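Local coordinates for protein glycoside hydrolase family 81 (Clostridium thermocellum, PDB 6FOP) that probably hydrolyses beta-1,3-glucans such as laminarin, as a family 81 glycoside hydrolase of the bacterial cellulosome, at residues G258-L263 with T290-S295. Numbering follows the deposited sequence.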
loop_
_atom_site.group_PDB
_atom_site.type_symbol
_atom_site.label_atom_id
_atom_site.label_comp_id
_atom_site.label_asym_id
_atom_site.label_seq_id
_atom_site.Cartn_x
_atom_site.Cartn_y
_atom_site.Cartn_z
ATOM N N GLY A 258 -2.722 18.414 22.669
ATOM C CA GLY A 258 -1.821 18.003 21.602
ATOM C C GLY A 258 -1.622 16.519 21.688
ATOM O O GLY A 258 -2.315 15.839 22.413
ATOM N N THR A 259 -0.668 16.016 20.913
ATOM C CA THR A 259 -0.232 14.643 21.038
ATOM C C THR A 259 1.168 14.501 20.464
ATOM O O THR A 259 1.772 15.494 20.005
ATOM C CB THR A 259 -1.236 13.639 20.420
ATOM O OG1 THR A 259 -0.928 12.318 20.862
ATOM C CG2 THR A 259 -1.235 13.649 18.903
ATOM N N ILE A 260 1.717 13.305 20.633
ATOM C CA ILE A 260 3.012 12.958 20.114
ATOM C C ILE A 260 2.764 11.987 18.962
ATOM O O ILE A 260 2.169 10.936 19.151
ATOM C CB ILE A 260 3.897 12.299 21.184
ATOM C CG1 ILE A 260 4.116 13.224 22.380
ATOM C CG2 ILE A 260 5.240 11.890 20.574
ATOM C CD1 ILE A 260 4.780 12.556 23.581
ATOM N N LEU A 261 3.198 12.372 17.766
ATOM C CA LEU A 261 3.063 11.526 16.552
ATOM C C LEU A 261 4.448 10.967 16.203
ATOM O O LEU A 261 5.443 11.682 16.267
ATOM C CB LEU A 261 2.462 12.289 15.386
ATOM C CG LEU A 261 1.064 12.854 15.617
ATOM C CD1 LEU A 261 0.688 13.717 14.416
ATOM C CD2 LEU A 261 0.066 11.721 15.791
ATOM N N ALA A 262 4.466 9.689 15.881
ATOM C CA ALA A 262 5.662 8.982 15.466
ATOM C C ALA A 262 5.552 8.825 13.935
ATOM O O ALA A 262 4.564 8.327 13.427
ATOM C CB ALA A 262 5.765 7.619 16.149
ATOM N N LEU A 263 6.650 9.153 13.255
ATOM C CA LEU A 263 6.720 9.157 11.792
ATOM C C LEU A 263 7.698 8.124 11.307
ATOM O O LEU A 263 8.778 8.000 11.849
ATOM C CB LEU A 263 7.183 10.533 11.285
ATOM C CG LEU A 263 6.126 11.611 11.125
ATOM C CD1 LEU A 263 5.424 11.964 12.435
ATOM C CD2 LEU A 263 6.754 12.874 10.533
ATOM N N THR A 290 9.737 11.588 16.130
ATOM C CA THR A 290 8.532 12.084 16.763
ATOM C C THR A 290 8.382 13.580 16.576
ATOM O O THR A 290 9.362 14.325 16.467
ATOM C CB THR A 290 8.486 11.741 18.259
ATOM O OG1 THR A 290 9.610 12.302 18.951
ATOM C CG2 THR A 290 8.380 10.252 18.489
ATOM N N ILE A 291 7.121 14.029 16.600
ATOM C CA ILE A 291 6.791 15.453 16.571
ATOM C C ILE A 291 5.690 15.695 17.594
ATOM O O ILE A 291 4.980 14.752 17.979
ATOM C CB ILE A 291 6.312 15.943 15.184
ATOM C CG1 ILE A 291 5.032 15.207 14.751
ATOM C CG2 ILE A 291 7.448 15.741 14.174
ATOM C CD1 ILE A 291 4.447 15.741 13.487
ATOM N N GLN A 292 5.591 16.931 18.038
ATOM C CA GLN A 292 4.448 17.369 18.829
ATOM C C GLN A 292 3.458 18.010 17.898
ATOM O O GLN A 292 3.797 18.967 17.188
ATOM C CB GLN A 292 4.873 18.393 19.877
ATOM C CG GLN A 292 3.723 19.134 20.576
ATOM C CD GLN A 292 2.720 18.255 21.214
ATOM O OE1 GLN A 292 1.512 18.453 21.025
ATOM N NE2 GLN A 292 3.186 17.305 22.024
ATOM N N GLY A 293 2.227 17.544 17.971
ATOM C CA GLY A 293 1.142 18.192 17.253
ATOM C C GLY A 293 0.071 17.223 16.886
ATOM O O GLY A 293 0.248 15.992 16.990
ATOM N N THR A 294 -1.033 17.777 16.415
ATOM C CA THR A 294 -2.127 16.968 15.949
ATOM C C THR A 294 -2.153 16.832 14.425
ATOM O O THR A 294 -3.013 16.137 13.915
ATOM C CB THR A 294 -3.461 17.531 16.445
ATOM O OG1 THR A 294 -3.553 18.908 16.076
ATOM C CG2 THR A 294 -3.547 17.346 17.956
ATOM N N SER A 295 -1.212 17.459 13.718
ATOM C CA SER A 295 -1.140 17.290 12.279
ATOM C C SER A 295 0.252 17.540 11.759
ATOM O O SER A 295 1.060 18.238 12.370
ATOM C CB SER A 295 -2.135 18.203 11.560
ATOM O OG SER A 295 -1.764 19.552 11.701
#
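L261 and I291 face each other as an antiparallel hydrogen-bonded pair: L261 N donates to I291 O at 3.0 Å, and I291 N returns the bond to L261 O at 2.9 Å. On the face carrying these two residues the packing is close and apolar. I291 sets CG1 between its backbone N and carbonyl carbon (chi1 61°), which brings that branch to 3.9 Å from L261 CB. CG1 of I291 also lies 4.0 Å from CD1 of L263, the two side chains being roughly perpendicular, and F296 of strand 295-301 touches L261, L263 and I291. CG and CD1 of L261 both lie 3.5 Å from O of G293. The pair belongs to a small three-stranded antiparallel sheet, order 260-263, 286-292, 280-283, in which 260-263 is an outer strand; the directions of the paired segments differ by 150°. On the other face I260 and T290 run alongside each other in the same direction, with CG2 of I260 4.0 Å from CB of T290; the hydroxyl of T290 bonds instead to the carbonyl of Y279. Toward 293-295 the contact becomes more polar and more open to solvent, with Q292, G293 and T294 all partly exposed. Past the last bridge, I260 with Q292, one further backbone bond joins G293 N to T259 O. Q292 extends CG anti to its backbone N (chi1 168°), then bends at chi2, so that its amide packs against the backbone of T259; NE2 of Q292 is 3.1 Å from T259 O, but at a poor angle for a bond, and is hydrogen-bonded to the hydroxyl of Y216 in helix 211-220. Farther along the packing is looser: the side chain of T294 approaches through its CG2 methyl, 4.1 Å from CA of G258, while its backbone hydrogen-bonds to A247.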